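Local coordinates for surface layer protein (Geobacillus stearothermophilus, PDB 2RA1), which builds the cell-surface S-layer lattice by self-association, while its N-terminal part, represented by this fragment, probably binds sugar polymers of the underlying cell wall, at residues G29-I34 with D95-A100; T101-M106 with T155-A160. All coordinates share one frame; numbering follows the deposited sequence.

Contact 1 (G29-I34 with D95-A100); sequences GQFPDI and DAYNYA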
ATOM      1  N   GLY A  29     -39.912   9.229  16.044  1.00 39.16           N
ATOM      2  CA  GLY A  29     -38.689   8.953  15.325  1.00 30.17           C
ATOM      3  C   GLY A  29     -37.653   8.322  16.231  1.00 34.83           C
ATOM      4  O   GLY A  29     -36.443   8.525  16.058  1.00 29.38           O
ATOM      5  N   GLN A  30     -38.125   7.547  17.204  1.00 40.71           N
ATOM      6  CA  GLN A  30     -37.240   6.836  18.121  1.00 35.68           C
ATOM      7  C   GLN A  30     -37.685   5.405  18.332  1.00 35.26           C
ATOM      8  O   GLN A  30     -38.766   5.018  17.905  1.00 43.82           O
ATOM      9  CB  GLN A  30     -37.202   7.547  19.467  1.00 34.87           C
ATOM     10  CG  GLN A  30     -36.645   8.950  19.386  1.00 39.10           C
ATOM     11  CD  GLN A  30     -36.799   9.700  20.683  1.00 53.59           C
ATOM     12  OE1 GLN A  30     -37.343  10.799  20.708  1.00 58.47           O
ATOM     13  NE2 GLN A  30     -36.333   9.102  21.778  1.00 57.41           N
ATOM     14  N   PHE A  31     -36.853   4.620  19.004  1.00 31.19           N
ATOM     15  CA  PHE A  31     -37.210   3.245  19.319  1.00 28.76           C
ATOM     16  C   PHE A  31     -37.656   3.121  20.768  1.00 37.90           C
ATOM     17  O   PHE A  31     -37.192   3.871  21.635  1.00 44.98           O
ATOM     18  CB  PHE A  31     -36.022   2.327  19.085  1.00 27.29           C
ATOM     19  CG  PHE A  31     -35.533   2.330  17.667  1.00 35.89           C
ATOM     20  CD1 PHE A  31     -34.358   2.975  17.325  1.00 29.96           C
ATOM     21  CD2 PHE A  31     -36.264   1.709  16.672  1.00 34.30           C
ATOM     22  CE1 PHE A  31     -33.909   2.986  16.014  1.00 36.07           C
ATOM     23  CE2 PHE A  31     -35.821   1.720  15.359  1.00 40.57           C
ATOM     24  CZ  PHE A  31     -34.641   2.363  15.028  1.00 41.86           C
ATOM     25  N   PRO A  32     -38.542   2.159  21.047  1.00 35.82           N
ATOM     26  CA  PRO A  32     -38.920   1.922  22.438  1.00 41.42           C
ATOM     27  C   PRO A  32     -37.759   1.279  23.176  1.00 40.10           C
ATOM     28  O   PRO A  32     -36.779   0.896  22.546  1.00 41.03           O
ATOM     29  CB  PRO A  32     -40.069   0.916  22.320  1.00 38.71           C
ATOM     30  CG  PRO A  32     -40.449   0.911  20.898  1.00 37.07           C
ATOM     31  CD  PRO A  32     -39.227   1.237  20.140  1.00 32.12           C
ATOM     32  N   ASP A  33     -37.846   1.195  24.494  1.00 39.36           N
ATOM     33  CA  ASP A  33     -36.921   0.353  25.227  1.00 37.38           C
ATOM     34  C   ASP A  33     -37.189  -1.074  24.750  1.00 30.99           C
ATOM     35  O   ASP A  33     -38.352  -1.507  24.689  1.00 30.55           O
ATOM     36  CB  ASP A  33     -37.169   0.501  26.734  1.00 41.55           C
ATOM     37  CG  ASP A  33     -36.000   0.025  27.578  1.00 44.47           C
ATOM     38  OD1 ASP A  33     -35.391   0.874  28.242  1.00 55.23           O
ATOM     39  OD2 ASP A  33     -35.698  -1.184  27.600  1.00 48.36           O
ATOM     40  N   ILE A  34     -36.133  -1.807  24.397  1.00 30.11           N
ATOM     41  CA  ILE A  34     -36.316  -3.165  23.885  1.00 18.14           C
ATOM     42  C   ILE A  34     -37.023  -4.054  24.912  1.00 28.51           C
ATOM     43  O   ILE A  34     -37.635  -5.048  24.568  1.00 37.22           O
ATOM     44  CB  ILE A  34     -34.982  -3.824  23.477  1.00 24.47           C
ATOM     45  CG1 ILE A  34     -35.247  -5.094  22.652  1.00 22.90           C
ATOM     46  CG2 ILE A  34     -34.103  -4.125  24.684  1.00 19.01           C
ATOM     47  CD1 ILE A  34     -35.931  -4.794  21.334  1.00 25.02           C
ATOM     48  N   ASP A  95     -35.150  -8.901  16.704  1.00 25.25           N
ATOM     49  CA  ASP A  95     -33.904  -9.433  16.138  1.00 26.91           C
ATOM     50  C   ASP A  95     -33.048  -8.386  15.451  1.00 27.60           C
ATOM     51  O   ASP A  95     -31.830  -8.443  15.515  1.00 30.15           O
ATOM     52  CB  ASP A  95     -34.208 -10.536  15.122  1.00 28.29           C
ATOM     53  CG  ASP A  95     -34.764 -11.797  15.769  1.00 39.01           C
ATOM     54  OD1 ASP A  95     -34.853 -11.875  17.020  1.00 40.79           O
ATOM     55  OD2 ASP A  95     -35.104 -12.722  15.007  1.00 45.42           O
ATOM     56  N   ALA A  96     -33.701  -7.451  14.772  1.00 27.40           N
ATOM     57  CA  ALA A  96     -33.011  -6.397  14.044  1.00 27.54           C
ATOM     58  C   ALA A  96     -32.524  -5.315  14.993  1.00 29.54           C
ATOM     59  O   ALA A  96     -31.424  -4.780  14.829  1.00 27.47           O
ATOM     60  CB  ALA A  96     -33.931  -5.803  12.992  1.00 24.75           C
ATOM     61  N   TYR A  97     -33.347  -4.984  15.981  1.00 24.10           N
ATOM     62  CA  TYR A  97     -32.931  -4.010  16.967  1.00 23.74           C
ATOM     63  C   TYR A  97     -31.736  -4.544  17.762  1.00 24.86           C
ATOM     64  O   TYR A  97     -30.784  -3.821  18.023  1.00 34.05           O
ATOM     65  CB  TYR A  97     -34.079  -3.630  17.911  1.00 20.28           C
ATOM     66  CG  TYR A  97     -33.683  -2.552  18.884  1.00 21.21           C
ATOM     67  CD1 TYR A  97     -33.855  -1.213  18.568  1.00 25.17           C
ATOM     68  CD2 TYR A  97     -33.108  -2.869  20.114  1.00 21.22           C
ATOM     69  CE1 TYR A  97     -33.469  -0.212  19.457  1.00 28.43           C
ATOM     70  CE2 TYR A  97     -32.730  -1.877  21.010  1.00 23.04           C
ATOM     71  CZ  TYR A  97     -32.911  -0.548  20.667  1.00 28.90           C
ATOM     72  OH  TYR A  97     -32.538   0.455  21.544  1.00 35.64           O
ATOM     73  N   ASN A  98     -31.816  -5.806  18.161  1.00 23.25           N
ATOM     74  CA  ASN A  98     -30.715  -6.487  18.810  1.00 25.42           C
ATOM     75  C   ASN A  98     -29.475  -6.585  17.906  1.00 35.54           C
ATOM     76  O   ASN A  98     -28.347  -6.395  18.360  1.00 43.51           O
ATOM     77  CB  ASN A  98     -31.156  -7.883  19.234  1.00 24.44           C
ATOM     78  CG  ASN A  98     -32.104  -7.866  20.423  1.00 34.80           C
ATOM     79  OD1 ASN A  98     -32.257  -6.849  21.097  1.00 33.48           O
ATOM     80  ND2 ASN A  98     -32.733  -9.000  20.693  1.00 35.41           N
ATOM     81  N   TYR A  99     -29.673  -6.875  16.624  1.00 32.25           N
ATOM     82  CA  TYR A  99     -28.541  -6.932  15.718  1.00 27.28           C
ATOM     83  C   TYR A  99     -27.878  -5.561  15.654  1.00 32.55           C
ATOM     84  O   TYR A  99     -26.656  -5.440  15.757  1.00 37.66           O
ATOM     85  CB  TYR A  99     -28.975  -7.357  14.329  1.00 19.21           C
ATOM     86  CG  TYR A  99     -27.957  -7.053  13.242  1.00 21.83           C
ATOM     87  CD1 TYR A  99     -26.778  -7.767  13.154  1.00 24.61           C
ATOM     88  CD2 TYR A  99     -28.179  -6.044  12.313  1.00 23.11           C
ATOM     89  CE1 TYR A  99     -25.842  -7.501  12.170  1.00 21.35           C
ATOM     90  CE2 TYR A  99     -27.262  -5.773  11.316  1.00 31.32           C
ATOM     91  CZ  TYR A  99     -26.089  -6.507  11.245  1.00 32.11           C
ATOM     92  OH  TYR A  99     -25.154  -6.244  10.245  1.00 25.76           O
ATOM     93  N   ALA A 100     -28.706  -4.538  15.500  1.00 25.06           N
ATOM     94  CA  ALA A 100     -28.253  -3.162  15.361  1.00 27.92           C
ATOM     95  C   ALA A 100     -27.530  -2.594  16.600  1.00 31.84           C
ATOM     96  O   ALA A 100     -26.563  -1.847  16.456  1.00 27.51           O
ATOM     97  CB  ALA A 100     -29.415  -2.269  14.957  1.00 25.57           C
TER
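Tyr97 and Phe31 are brought together by two different first torsions: in Tyr97, CG stands anti to the backbone N (chi1 -176°), which carries the ring out from its helix to the loop, whereas in Phe31, CG is anti to the carbonyl carbon (chi1 -60°), turning a face of that ring toward the incoming tyrosine edge. The result is an offset edge-to-face pair. The CD1 and CE1 side of Tyr97 approaches the face of Phe31, with CD1 lying 4.0 Å above the Phe31 plane and displaced toward its rim; the two planes stand at 68°. The ring centroids are 5.5 Å apart, and the nearest atoms are Phe31 CB and Tyr97 CE1 at 3.6 Å. Ile34 takes up the other flank of the tyrosine: its CD1 lies 3.6 Å from Tyr97 CD2, and its CB is 3.9 Å from Tyr97 CE2, the two side chains running past each other in opposite directions. Tyr97 is thus held between an aromatic and a branched aliphatic residue, its long flat ring bridging the gap between helix and loop. The loop joins helices 3-28 and 34-58 of the triple coiled-coil, and here it leans on helix 89-115. Asp33 occupies the N-cap position of helix 34-58, where its side chain caps a backbone N of the first turn, leaving Ile34 to open the helix with its apolar chain directed at Tyr97. Phe31 also packs on Leu151 and Leu152 of helix 146-166 and on Val25 of helix 3-28, a setting well suited to a large apolar ring. At the margin, Asn98 OD1 comes within 3.8 Å of Ile34 CG1, crossing the isoleucine side chain at about a right angle, while Asn98 ND2 is hydrogen-bonded to Tyr38 OH.

Contact 2 (T101-M106 with T155-A160); sequences TKLDKM and TFKADA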
ATOM      1  N   THR A 101     -27.981  -2.952  17.803  1.00 28.73           N
ATOM      2  CA  THR A 101     -27.355  -2.433  19.023  1.00 30.53           C
ATOM      3  C   THR A 101     -26.089  -3.202  19.355  1.00 34.15           C
ATOM      4  O   THR A 101     -25.203  -2.678  20.048  1.00 33.89           O
ATOM      5  CB  THR A 101     -28.296  -2.457  20.273  1.00 33.49           C
ATOM      6  OG1 THR A 101     -28.582  -3.808  20.651  1.00 36.77           O
ATOM      7  CG2 THR A 101     -29.569  -1.728  19.995  1.00 25.08           C
ATOM      8  N   LYS A 102     -26.008  -4.446  18.882  1.00 27.83           N
ATOM      9  CA  LYS A 102     -24.741  -5.172  18.948  1.00 26.37           C
ATOM     10  C   LYS A 102     -23.718  -4.508  18.014  1.00 25.96           C
ATOM     11  O   LYS A 102     -22.579  -4.281  18.383  1.00 25.04           O
ATOM     12  CB  LYS A 102     -24.910  -6.640  18.607  1.00 29.00           C
ATOM     13  CG  LYS A 102     -23.656  -7.449  18.839  1.00 42.37           C
ATOM     14  CD  LYS A 102     -23.827  -8.886  18.352  1.00 50.63           C
ATOM     15  CE  LYS A 102     -22.651  -9.760  18.780  1.00 55.21           C
ATOM     16  NZ  LYS A 102     -22.783 -11.166  18.274  1.00 56.84           N
ATOM     17  N   LEU A 103     -24.132  -4.152  16.814  1.00 30.06           N
ATOM     18  CA  LEU A 103     -23.254  -3.354  15.977  1.00 28.28           C
ATOM     19  C   LEU A 103     -22.709  -2.148  16.744  1.00 26.60           C
ATOM     20  O   LEU A 103     -21.503  -1.911  16.758  1.00 28.83           O
ATOM     21  CB  LEU A 103     -23.972  -2.878  14.708  1.00 23.70           C
ATOM     22  CG  LEU A 103     -23.984  -3.831  13.521  1.00 29.31           C
ATOM     23  CD1 LEU A 103     -24.596  -3.106  12.318  1.00 31.76           C
ATOM     24  CD2 LEU A 103     -22.572  -4.323  13.192  1.00 28.26           C
ATOM     25  N   ASP A 104     -23.600  -1.381  17.365  1.00 34.15           N
ATOM     26  CA  ASP A 104     -23.229  -0.136  18.044  1.00 38.33           C
ATOM     27  C   ASP A 104     -22.224  -0.414  19.158  1.00 36.81           C
ATOM     28  O   ASP A 104     -21.221   0.300  19.317  1.00 33.34           O
ATOM     29  CB  ASP A 104     -24.476   0.547  18.609  1.00 38.93           C
ATOM     30  CG  ASP A 104     -24.275   2.031  18.877  1.00 42.53           C
ATOM     31  OD1 ASP A 104     -23.443   2.674  18.218  1.00 47.78           O
ATOM     32  OD2 ASP A 104     -24.982   2.571  19.743  1.00 45.91           O
ATOM     33  N   LYS A 105     -22.498  -1.473  19.908  1.00 31.02           N
ATOM     34  CA  LYS A 105     -21.649  -1.880  21.007  1.00 33.38           C
ATOM     35  C   LYS A 105     -20.262  -2.323  20.532  1.00 33.08           C
ATOM     36  O   LYS A 105     -19.234  -2.016  21.177  1.00 29.14           O
ATOM     37  CB  LYS A 105     -22.348  -2.959  21.830  1.00 39.12           C
ATOM     38  CG  LYS A 105     -21.429  -3.934  22.542  1.00 61.15           C
ATOM     39  CD  LYS A 105     -21.207  -5.195  21.701  1.00 74.88           C
ATOM     40  CE  LYS A 105     -20.268  -6.193  22.381  1.00 78.59           C
ATOM     41  NZ  LYS A 105     -20.247  -7.503  21.664  1.00 78.85           N
ATOM     42  N   MET A 106     -20.235  -3.044  19.410  1.00 36.44           N
ATOM     43  CA  MET A 106     -18.979  -3.501  18.822  1.00 28.54           C
ATOM     44  C   MET A 106     -18.198  -2.302  18.292  1.00 32.23           C
ATOM     45  O   MET A 106     -16.985  -2.219  18.461  1.00 24.05           O
ATOM     46  CB  MET A 106     -19.237  -4.503  17.713  1.00 30.02           C
ATOM     47  CG  MET A 106     -19.601  -5.903  18.217  1.00 41.77           C
ATOM     48  SD  MET A 106     -20.033  -7.087  16.898  1.00 46.01           S
ATOM     49  CE  MET A 106     -18.448  -7.655  16.399  1.00 23.59           C
ATOM     50  N   THR A 155     -29.362   4.983  12.351  1.00 35.98           N
ATOM     51  CA  THR A 155     -29.099   5.115  13.767  1.00 30.80           C
ATOM     52  C   THR A 155     -27.824   4.372  14.171  1.00 31.52           C
ATOM     53  O   THR A 155     -26.949   4.945  14.826  1.00 37.46           O
ATOM     54  CB  THR A 155     -30.305   4.653  14.608  1.00 30.26           C
ATOM     55  OG1 THR A 155     -31.437   5.491  14.329  1.00 29.61           O
ATOM     56  CG2 THR A 155     -29.982   4.744  16.077  1.00 28.25           C
ATOM     57  N   PHE A 156     -27.703   3.121  13.743  1.00 28.17           N
ATOM     58  CA  PHE A 156     -26.688   2.212  14.268  1.00 26.49           C
ATOM     59  C   PHE A 156     -25.676   1.720  13.237  1.00 33.65           C
ATOM     60  O   PHE A 156     -24.483   1.555  13.545  1.00 29.80           O
ATOM     61  CB  PHE A 156     -27.357   0.977  14.878  1.00 26.81           C
ATOM     62  CG  PHE A 156     -28.322   1.297  15.992  1.00 40.62           C
ATOM     63  CD1 PHE A 156     -29.692   1.141  15.811  1.00 36.43           C
ATOM     64  CD2 PHE A 156     -27.858   1.743  17.225  1.00 40.41           C
ATOM     65  CE1 PHE A 156     -30.587   1.424  16.855  1.00 36.66           C
ATOM     66  CE2 PHE A 156     -28.738   2.036  18.256  1.00 38.52           C
ATOM     67  CZ  PHE A 156     -30.111   1.874  18.070  1.00 37.04           C
ATOM     68  N   LYS A 157     -26.152   1.437  12.029  1.00 24.65           N
ATOM     69  CA  LYS A 157     -25.324   0.708  11.084  1.00 24.19           C
ATOM     70  C   LYS A 157     -24.247   1.566  10.422  1.00 20.96           C
ATOM     71  O   LYS A 157     -23.098   1.141  10.313  1.00 25.16           O
ATOM     72  CB  LYS A 157     -26.173   0.028  10.017  1.00 31.35           C
ATOM     73  CG  LYS A 157     -25.320  -0.562   8.917  1.00 34.92           C
ATOM     74  CD  LYS A 157     -26.025  -1.656   8.167  1.00 37.48           C
ATOM     75  CE  LYS A 157     -25.089  -2.268   7.128  1.00 38.25           C
ATOM     76  NZ  LYS A 157     -25.873  -2.928   6.048  1.00 36.44           N
ATOM     77  N   ALA A 158     -24.636   2.773  10.003  1.00 27.28           N
ATOM     78  CA  ALA A 158     -23.754   3.699   9.279  1.00 29.03           C
ATOM     79  C   ALA A 158     -22.463   4.042  10.032  1.00 28.14           C
ATOM     80  O   ALA A 158     -21.391   4.096   9.433  1.00 36.41           O
ATOM     81  CB  ALA A 158     -24.510   4.978   8.913  1.00 24.66           C
ATOM     82  N   ASP A 159     -22.583   4.275  11.337  1.00 31.83           N
ATOM     83  CA  ASP A 159     -21.447   4.564  12.202  1.00 31.55           C
ATOM     84  C   ASP A 159     -20.514   3.377  12.270  1.00 31.35           C
ATOM     85  O   ASP A 159     -19.300   3.542  12.227  1.00 30.90           O
ATOM     86  CB  ASP A 159     -21.918   4.889  13.626  1.00 34.49           C
ATOM     87  CG  ASP A 159     -22.617   6.234  13.725  1.00 41.64           C
ATOM     88  OD1 ASP A 159     -23.482   6.402  14.629  1.00 53.88           O
ATOM     89  OD2 ASP A 159     -22.307   7.120  12.900  1.00 27.61           O
ATOM     90  N   ALA A 160     -21.081   2.179  12.414  1.00 25.82           N
ATOM     91  CA  ALA A 160     -20.265   0.972  12.506  1.00 24.72           C
ATOM     92  C   ALA A 160     -19.464   0.715  11.212  1.00 22.67           C
ATOM     93  O   ALA A 160     -18.308   0.343  11.263  1.00 30.93           O
ATOM     94  CB  ALA A 160     -21.131  -0.238  12.870  1.00 15.31           C
TER
HETATM   95  O   HOH W   1     -23.372   2.522  15.572  1.00 41.36           O
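The Phe156 ring is set between threonine methyls and presents its edge to Asp104, filling the groove between helices 89-115 and 146-166. These helices belong to the triple coiled-coil of the N-terminal part; their segments run in broadly the same direction at 36°, with axes 8.3 Å apart. Over one face of the ring, Thr101 CG2 comes to 4.1 Å from Phe156 CZ, the side chains side by side and pointing the same way. The opposite face is covered by Thr155 CG2, above the ring centre. Asp104 crosses the phenylalanine at about a right angle: its CG lies at the ring edge in the plane, its carboxylate is turned 62° from the ring, and Asp104 CB is 3.8 Å from Phe156 CD2. The aspartate, with CG anti to its backbone N (chi1 -159°), can offer CB to the ring while its acid group remains available to Arg107, its salt-bridge partner. Asp104 OD1 and Asp159 OD1 lie 5.2 Å apart, like charges that this arginine probably offsets. Replacing Phe156 with an alanine would probably open a gap between the helices and leave Thr101 CG2 and Asp104 CB without the ring they pack on. Farther along, Leu103 makes a looser, apolar contact. Its CD1 branch lies 4.1 Å from Lys157 CA, beside the lysine stem, and its CB faces the methyl of Ala160, CB to CB 4.3 Å; the small alanine lets the helices lie close. Polar linkage across the groove is through water, beside a wider pi-type turn at 155-157: one molecule donates to Phe156 O, over a short distance of less certain geometry, and to Asp104 OD1 at 2.7 Å.

Overall arrangement
From the N terminus, helix 3-28 leads into the loop of contact 1, which closes when the chain returns in helix 89-115 after 60 intervening residues, most of them helical. Contact 2 begins one residue later on that same helix and closes with helix 146-166. The two closures therefore follow in series, neither nested nor crossed, and helix 89-115 serves both. Their centres are about 11 Å apart and they meet directly: Phe31 CE1 lies 3.8 Å from Phe156 CE1, and Ala100 O packs against Phe156 CB. Together they tie the loop between helices 3-28 and 34-58 to helices 89-115 and 146-166.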